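Local coordinates for protein luciferase-like enzymeAMP-CoA-ligase (Zophobas atratus, PDB 4W8O) that probably activates carboxylic acids with ATP to acyl-adenylates and transfers the acyl group to coenzyme A, as a luciferase-like AMP-CoA-ligase of the ANL superfamily, at residues 35-40 / 242-247; 214-219 / 234-239; 221-226 / 266-271. All blocks are in the same frame, centred on the assembly; numbering follows the deposited sequence.

Contact 1: 35-40 / 242-247; sequences ICQIDG and STRVFA
Parallel pairing of strands 35-39 and 243-246 places them side by side near one end of the mixed sheet of the AMP-binding domain, with strand 44-47 beyond the first and strand 218-221 beyond the second. Over the short segments the two axes run 4.6 Å apart at 11°, and the register Gln37-Arg244, Ile38-Val245, Asp39-Phe246 is that of a parallel pair. Its backbone bonds shuttle across the gap: Arg244 N to Cys36 O (3.0 Å, nearly straight), Ile38 N to Arg244 O (2.9 Å), Phe246 N to Ile38 O and Gly40 N to Phe246 O. At the leading end Thr243 OG1 donates to Ile35 O at 2.7 Å, and Thr243 CG2 rests against Ile38 CG1 at 3.8 Å. On the sheet face bearing Gln37, Arg244 and Phe246, the amide and guanidinium lie side by side with planes 63° apart; one water bridges them, giving a hydrogen to Gln37 OE1 and taking one from Arg244 NH2. Gln37 NE2 is held by Leu81 and Glu46, and Arg244 NH1 by His221, which fixes both groups from outside. Phe246 has chi1 59°, putting CG between its backbone N and carbonyl carbon; this swings the ring back over the partner strand. Ile38 O and Asp39 CA both sit above one ring face, and the CH-pi contact from Asp39 CA reaches the Phe246 ring centroid at 3.9 Å.

Contact 2: 214-219 / 234-239; sequences YDCRSI and LGRTFL
Cys216 and Arg236 form the broad part of this contact, where the thiol side chain lies against a guanidinium. Cys216 CB sits over one face of the Arg236 group, 3.5 Å from NH2, while Cys216 SG reaches back along the arginine to its CG at 3.7 Å. The bend at chi2 of Arg236 (62°), after a CG anti to the backbone N, turns the chain so that its flat end meets the cysteine. Tighter still is the apolar end: Ile219 CG2 and Thr237 CG2 are only 3.4 Å apart, closer than usual for two methyl carbons, and the two side chains cross at about a right angle. The Ile219-Thr237 pair sets helix 228-239 on strand 218-221, while Cys216 meets the helix from the loop that leads into that strand; strand and helix are the first two elements of a beta-alpha-beta unit whose second strand, 243-246, pairs parallel beside the first. Toward Tyr214 direct packing gives way to water. One water donates to Tyr214 O and accepts from Arg236 NE, both at 3.0 Å, and it lies over the centre of one face of the Tyr214 ring; a second accepts from Cys216 N at 3.1 Å and from Arg236 NH2 at 2.9 Å. The guanidinium is thus tied to the 214-219 backbone through solvent, while its NH1 makes a salt bridge to Asp240. Tyr214 also lines the pocket occupied by a polyethylene glycol molecule, probably from the crystallisation liquor.

Contact 3: 221-226 / 266-271; sequences HFTTMY and SLFVAP
Phe222 makes the apolar contacts with Leu267 and Val269, reaching from the loop after strand 218-221 to the end of strand 266-268. From CB the ring carbon CG is anti to the carbonyl carbon (chi1 -56°), a setting that carries the ring toward the neighbouring strand. Along one side of the ring, CD2 meets Val269 CG2 at 4.0 Å and lies 4.1 Å from Phe268 O; one atom further, CE2 reaches Leu267 CD1 at 3.6 Å. All three partners approach the ring obliquely. The backbones are joined through a water that accepts from Phe222 N (3.0 Å) and donates to Phe268 O (2.8 Å). Next along the loop, Thr223 CG2 comes to the edge of the Phe268 ring, near its plane, 4.0 Å from CE2, while Thr223 OG1 is hydrogen-bonded to His221 ND1 and to Thr229. Phe268 also lines the pocket where the polyethylene glycol molecule, probably from the crystallisation liquor, is bound. Around these residues, helix 252-262 offers Thr255 to both Phe222 and Leu267, helix 228-239 brings Thr229 to Phe268, and Leu295 of strand 293-297 touches the Phe268 side chain.

Overall arrangement
All three contacts reach one mixed sheet, in which strand 243-246 lies between 35-39 and 218-221, and 266-268 follows. Contact 1 is buried and rests on regular parallel backbone bonding; contact 2, also buried, sets a helix on the sheet by side-chain packing and water bridges; contact 3 is partly buried and mostly apolar, at a loop. Contacts 1 and 2 share a beta-alpha-beta unit, their centres about 10 Å apart, with Val245 N probably bonded to Ile219 O. Val245 O of contact 1 probably accepts from His221 N of contact 3, and Ser266 joins contacts 2 and 3 through Asp215 O. Contacts 2 and 3 each contribute a pocket residue.

Contact 1: 35-40 / 242-247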
# COMPACT_ATOMS: atom_id res chain seq x y z
N ILE A 35 15.01 6.76 -11.94
CA ILE A 35 15.33 5.91 -10.80
C ILE A 35 14.04 5.35 -10.23
O ILE A 35 13.19 6.09 -9.77
CB ILE A 35 16.07 6.67 -9.67
CG1 ILE A 35 17.33 7.39 -10.18
CG2 ILE A 35 16.42 5.71 -8.54
CD1 ILE A 35 18.37 6.48 -10.79
N CYS A 36 13.91 4.02 -10.23
CA CYS A 36 12.72 3.36 -9.70
C CYS A 36 12.72 3.33 -8.17
O CYS A 36 11.76 3.75 -7.52
CB CYS A 36 12.62 1.94 -10.26
SG CYS A 36 11.27 0.94 -9.59
N GLN A 37 13.82 2.82 -7.60
CA GLN A 37 13.92 2.55 -6.18
C GLN A 37 15.33 2.85 -5.64
O GLN A 37 16.35 2.65 -6.34
CB GLN A 37 13.55 1.09 -5.89
CG GLN A 37 14.33 0.05 -6.68
CD GLN A 37 14.04 -1.39 -6.26
OE1 GLN A 37 13.15 -1.65 -5.45
NE2 GLN A 37 14.78 -2.33 -6.81
N ILE A 38 15.36 3.32 -4.40
CA ILE A 38 16.59 3.61 -3.67
C ILE A 38 16.50 2.98 -2.28
O ILE A 38 15.56 3.26 -1.54
CB ILE A 38 16.80 5.13 -3.49
CG1 ILE A 38 16.89 5.85 -4.85
CG2 ILE A 38 18.06 5.40 -2.68
CD1 ILE A 38 17.14 7.34 -4.74
N ASP A 39 17.47 2.13 -1.96
CA ASP A 39 17.70 1.68 -0.60
C ASP A 39 18.43 2.77 0.21
O ASP A 39 19.64 2.94 0.08
CB ASP A 39 18.54 0.39 -0.61
CG ASP A 39 18.62 -0.26 0.76
OD1 ASP A 39 18.68 0.45 1.78
OD2 ASP A 39 18.65 -1.51 0.81
N GLY A 40 17.68 3.48 1.04
CA GLY A 40 18.24 4.54 1.87
C GLY A 40 19.32 4.10 2.86
O GLY A 40 20.17 4.90 3.24
N SER A 242 8.00 8.18 -10.65
CA SER A 242 8.64 8.73 -9.46
C SER A 242 9.57 7.71 -8.83
O SER A 242 9.65 6.56 -9.28
CB SER A 242 7.57 9.15 -8.46
OG SER A 242 6.71 10.12 -9.01
N THR A 243 10.27 8.12 -7.78
CA THR A 243 11.24 7.28 -7.10
C THR A 243 10.71 6.89 -5.72
O THR A 243 10.26 7.75 -4.97
CB THR A 243 12.58 8.03 -6.94
OG1 THR A 243 13.08 8.34 -8.24
CG2 THR A 243 13.60 7.18 -6.20
N ARG A 244 10.78 5.60 -5.41
CA ARG A 244 10.44 5.09 -4.08
C ARG A 244 11.72 4.91 -3.27
O ARG A 244 12.65 4.22 -3.71
CB ARG A 244 9.69 3.77 -4.19
CG ARG A 244 9.11 3.26 -2.86
CD ARG A 244 8.17 2.08 -3.07
NE ARG A 244 8.84 0.95 -3.72
CZ ARG A 244 9.62 0.06 -3.11
NH1 ARG A 244 9.83 0.12 -1.80
NH2 ARG A 244 10.18 -0.91 -3.81
N VAL A 245 11.76 5.52 -2.09
CA VAL A 245 12.88 5.34 -1.16
C VAL A 245 12.41 4.57 0.08
O VAL A 245 11.33 4.81 0.61
CB VAL A 245 13.49 6.70 -0.76
CG1 VAL A 245 14.82 6.49 -0.03
CG2 VAL A 245 13.69 7.57 -1.99
N PHE A 246 13.22 3.62 0.53
CA PHE A 246 12.89 2.87 1.74
C PHE A 246 14.08 2.80 2.69
O PHE A 246 15.23 2.98 2.30
CB PHE A 246 12.39 1.45 1.39
CG PHE A 246 13.38 0.63 0.60
CD1 PHE A 246 14.34 -0.12 1.26
CD2 PHE A 246 13.35 0.62 -0.78
CE1 PHE A 246 15.26 -0.87 0.54
CE2 PHE A 246 14.26 -0.13 -1.51
CZ PHE A 246 15.22 -0.87 -0.84
N ALA A 247 13.76 2.58 3.96
CA ALA A 247 14.75 2.33 4.99
C ALA A 247 14.12 1.36 6.00
O ALA A 247 12.90 1.35 6.20
CB ALA A 247 15.16 3.63 5.66
O HOH W 1 10.50 -1.52 -6.50

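Contact 2: 214-219 / 234-239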
# COMPACT_ATOMS: atom_id res chain seq x y z
N TYR A 214 -1.27 14.81 -4.03
CA TYR A 214 -0.07 15.02 -3.23
C TYR A 214 1.21 14.61 -3.97
O TYR A 214 1.19 13.73 -4.83
CB TYR A 214 -0.17 14.34 -1.85
CG TYR A 214 -0.45 12.85 -1.87
CD1 TYR A 214 0.59 11.94 -2.02
CD2 TYR A 214 -1.73 12.36 -1.70
CE1 TYR A 214 0.34 10.58 -2.03
CE2 TYR A 214 -1.99 11.00 -1.71
CZ TYR A 214 -0.95 10.12 -1.88
OH TYR A 214 -1.18 8.77 -1.88
N ASP A 215 2.31 15.27 -3.62
CA ASP A 215 3.61 15.11 -4.27
C ASP A 215 4.26 13.77 -3.87
O ASP A 215 4.40 13.49 -2.68
CB ASP A 215 4.50 16.28 -3.84
CG ASP A 215 5.76 16.42 -4.69
OD1 ASP A 215 6.21 15.43 -5.30
OD2 ASP A 215 6.31 17.53 -4.72
N CYS A 216 4.64 12.97 -4.87
CA CYS A 216 5.29 11.67 -4.66
C CYS A 216 6.59 11.51 -5.47
O CYS A 216 7.08 10.39 -5.61
CB CYS A 216 4.36 10.52 -5.10
SG CYS A 216 2.98 10.16 -4.00
N ARG A 217 7.13 12.61 -6.00
CA ARG A 217 8.25 12.51 -6.94
C ARG A 217 9.44 11.75 -6.35
O ARG A 217 10.10 10.96 -7.02
CB ARG A 217 8.69 13.90 -7.39
CG ARG A 217 7.68 14.60 -8.29
CD ARG A 217 8.06 16.05 -8.52
NE ARG A 217 8.06 16.80 -7.27
CZ ARG A 217 8.61 18.00 -7.08
NH1 ARG A 217 9.23 18.62 -8.09
NH2 ARG A 217 8.55 18.58 -5.89
N SER A 218 9.71 11.99 -5.07
CA SER A 218 10.68 11.21 -4.34
C SER A 218 10.14 10.94 -2.92
O SER A 218 10.21 11.80 -2.03
CB SER A 218 12.02 11.94 -4.31
OG SER A 218 13.04 11.06 -3.88
N ILE A 219 9.58 9.74 -2.73
CA ILE A 219 8.85 9.41 -1.50
C ILE A 219 9.56 8.33 -0.68
O ILE A 219 9.92 7.28 -1.20
CB ILE A 219 7.38 9.01 -1.79
CG1 ILE A 219 6.65 8.70 -0.47
CG2 ILE A 219 7.30 7.82 -2.73
CD1 ILE A 219 5.15 8.59 -0.59
N LEU A 234 4.27 1.78 -3.92
CA LEU A 234 4.95 1.21 -5.07
C LEU A 234 4.14 1.47 -6.36
O LEU A 234 4.68 2.01 -7.33
CB LEU A 234 5.19 -0.29 -4.87
CG LEU A 234 5.90 -1.04 -6.02
CD1 LEU A 234 6.73 -2.22 -5.50
CD2 LEU A 234 4.93 -1.53 -7.10
N GLY A 235 2.87 1.10 -6.36
CA GLY A 235 2.00 1.34 -7.51
C GLY A 235 1.96 2.79 -7.95
O GLY A 235 2.07 3.10 -9.14
N ARG A 236 1.83 3.68 -6.97
CA ARG A 236 1.74 5.12 -7.19
C ARG A 236 3.04 5.73 -7.75
O ARG A 236 2.97 6.62 -8.58
CB ARG A 236 1.31 5.83 -5.89
CG ARG A 236 1.41 7.34 -5.89
CD ARG A 236 0.52 8.00 -6.93
NE ARG A 236 0.72 9.45 -6.91
CZ ARG A 236 1.74 10.09 -7.50
NH1 ARG A 236 2.67 9.43 -8.18
NH2 ARG A 236 1.83 11.40 -7.39
N THR A 237 4.20 5.24 -7.31
CA THR A 237 5.46 5.77 -7.84
C THR A 237 5.72 5.28 -9.26
O THR A 237 6.26 6.03 -10.09
CB THR A 237 6.68 5.44 -6.94
OG1 THR A 237 6.81 4.03 -6.79
CG2 THR A 237 6.55 6.11 -5.57
N PHE A 238 5.35 4.03 -9.55
CA PHE A 238 5.43 3.52 -10.92
C PHE A 238 4.58 4.37 -11.87
O PHE A 238 5.01 4.69 -12.97
CB PHE A 238 4.95 2.07 -10.99
CG PHE A 238 6.05 1.05 -10.83
CD1 PHE A 238 6.67 0.86 -9.60
CD2 PHE A 238 6.45 0.27 -11.91
CE1 PHE A 238 7.68 -0.08 -9.45
CE2 PHE A 238 7.46 -0.67 -11.77
CZ PHE A 238 8.07 -0.84 -10.54
N LEU A 239 3.40 4.78 -11.40
CA LEU A 239 2.39 5.41 -12.24
C LEU A 239 2.91 6.61 -13.02
O LEU A 239 2.54 6.77 -14.18
CB LEU A 239 1.17 5.82 -11.39
CG LEU A 239 -0.02 6.44 -12.15
CD1 LEU A 239 -1.33 6.03 -11.50
CD2 LEU A 239 0.07 7.95 -12.22
O HOH W 2 -0.53 11.34 -5.01
O HOH W 3 4.34 12.72 -7.94

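Contact 3: 221-226 / 266-271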
# COMPACT_ATOMS: atom_id res chain seq x y z
N HIS A 221 9.46 5.71 2.62
CA HIS A 221 8.59 5.03 3.56
C HIS A 221 9.33 3.91 4.27
O HIS A 221 10.41 3.50 3.84
CB HIS A 221 7.35 4.49 2.86
CG HIS A 221 7.61 3.29 2.02
ND1 HIS A 221 7.21 2.03 2.38
CD2 HIS A 221 8.28 3.16 0.85
CE1 HIS A 221 7.60 1.17 1.46
NE2 HIS A 221 8.25 1.83 0.52
N PHE A 222 8.74 3.44 5.35
CA PHE A 222 9.34 2.40 6.18
C PHE A 222 8.52 1.12 6.20
O PHE A 222 9.05 0.06 6.53
CB PHE A 222 9.51 2.92 7.61
CG PHE A 222 10.30 4.20 7.69
CD1 PHE A 222 11.69 4.17 7.68
CD2 PHE A 222 9.67 5.43 7.74
CE1 PHE A 222 12.42 5.34 7.73
CE2 PHE A 222 10.40 6.60 7.79
CZ PHE A 222 11.78 6.56 7.78
N THR A 223 7.22 1.22 5.90
CA THR A 223 6.31 0.09 5.96
C THR A 223 6.69 -0.97 4.94
O THR A 223 7.08 -0.66 3.82
CB THR A 223 4.85 0.49 5.66
OG1 THR A 223 4.81 1.38 4.52
CG2 THR A 223 4.21 1.17 6.87
N THR A 224 6.53 -2.23 5.33
CA THR A 224 6.77 -3.37 4.45
C THR A 224 5.58 -3.55 3.52
O THR A 224 4.55 -2.89 3.69
CB THR A 224 6.97 -4.65 5.26
OG1 THR A 224 5.81 -4.88 6.07
CG2 THR A 224 8.20 -4.54 6.15
N MET A 225 5.73 -4.45 2.55
CA MET A 225 4.71 -4.68 1.53
C MET A 225 3.51 -5.46 2.05
O MET A 225 2.50 -5.62 1.36
CB MET A 225 5.32 -5.39 0.31
CG MET A 225 6.37 -4.56 -0.43
SD MET A 225 5.69 -3.06 -1.17
CE MET A 225 7.20 -2.16 -1.54
N TYR A 226 3.61 -5.96 3.28
CA TYR A 226 2.47 -6.48 4.02
C TYR A 226 1.34 -5.45 4.11
O TYR A 226 0.16 -5.78 4.01
CB TYR A 226 2.92 -6.85 5.42
CG TYR A 226 1.83 -7.28 6.36
CD1 TYR A 226 1.23 -8.52 6.24
CD2 TYR A 226 1.42 -6.45 7.41
CE1 TYR A 226 0.23 -8.92 7.12
CE2 TYR A 226 0.44 -6.84 8.30
CZ TYR A 226 -0.15 -8.08 8.15
OH TYR A 226 -1.13 -8.49 9.02
N SER A 266 8.73 13.81 -0.27
CA SER A 266 7.66 13.25 0.55
C SER A 266 8.13 12.14 1.48
O SER A 266 9.20 11.55 1.29
CB SER A 266 6.54 12.69 -0.32
OG SER A 266 6.65 13.12 -1.67
N LEU A 267 7.28 11.84 2.44
CA LEU A 267 7.52 10.76 3.37
C LEU A 267 6.18 10.29 3.92
O LEU A 267 5.34 11.12 4.28
CB LEU A 267 8.44 11.25 4.49
CG LEU A 267 8.32 10.68 5.89
CD1 LEU A 267 8.80 9.24 5.91
CD2 LEU A 267 9.13 11.54 6.85
N PHE A 268 5.96 8.97 3.95
CA PHE A 268 4.84 8.43 4.71
C PHE A 268 5.37 7.75 5.97
O PHE A 268 6.32 6.98 5.91
CB PHE A 268 3.99 7.44 3.93
CG PHE A 268 3.04 6.68 4.81
CD1 PHE A 268 1.87 7.27 5.25
CD2 PHE A 268 3.35 5.41 5.26
CE1 PHE A 268 1.01 6.59 6.10
CE2 PHE A 268 2.50 4.72 6.11
CZ PHE A 268 1.33 5.32 6.53
N VAL A 269 4.71 8.02 7.09
CA VAL A 269 5.01 7.37 8.37
C VAL A 269 3.87 7.63 9.36
O VAL A 269 3.23 8.68 9.33
CB VAL A 269 6.37 7.84 8.95
CG1 VAL A 269 6.31 9.28 9.42
CG2 VAL A 269 6.83 6.93 10.08
N ALA A 270 3.61 6.66 10.23
CA ALA A 270 2.55 6.79 11.21
C ALA A 270 2.85 7.93 12.19
O ALA A 270 4.03 8.27 12.40
CB ALA A 270 2.34 5.47 11.94
N PRO A 271 1.81 8.55 12.76
CA PRO A 271 2.01 9.72 13.61
C PRO A 271 3.04 9.54 14.72
O PRO A 271 3.85 10.44 14.96
CB PRO A 271 0.63 9.95 14.24
CG PRO A 271 -0.32 9.40 13.24
CD PRO A 271 0.38 8.22 12.62
O HOH W 4 6.22 4.26 6.65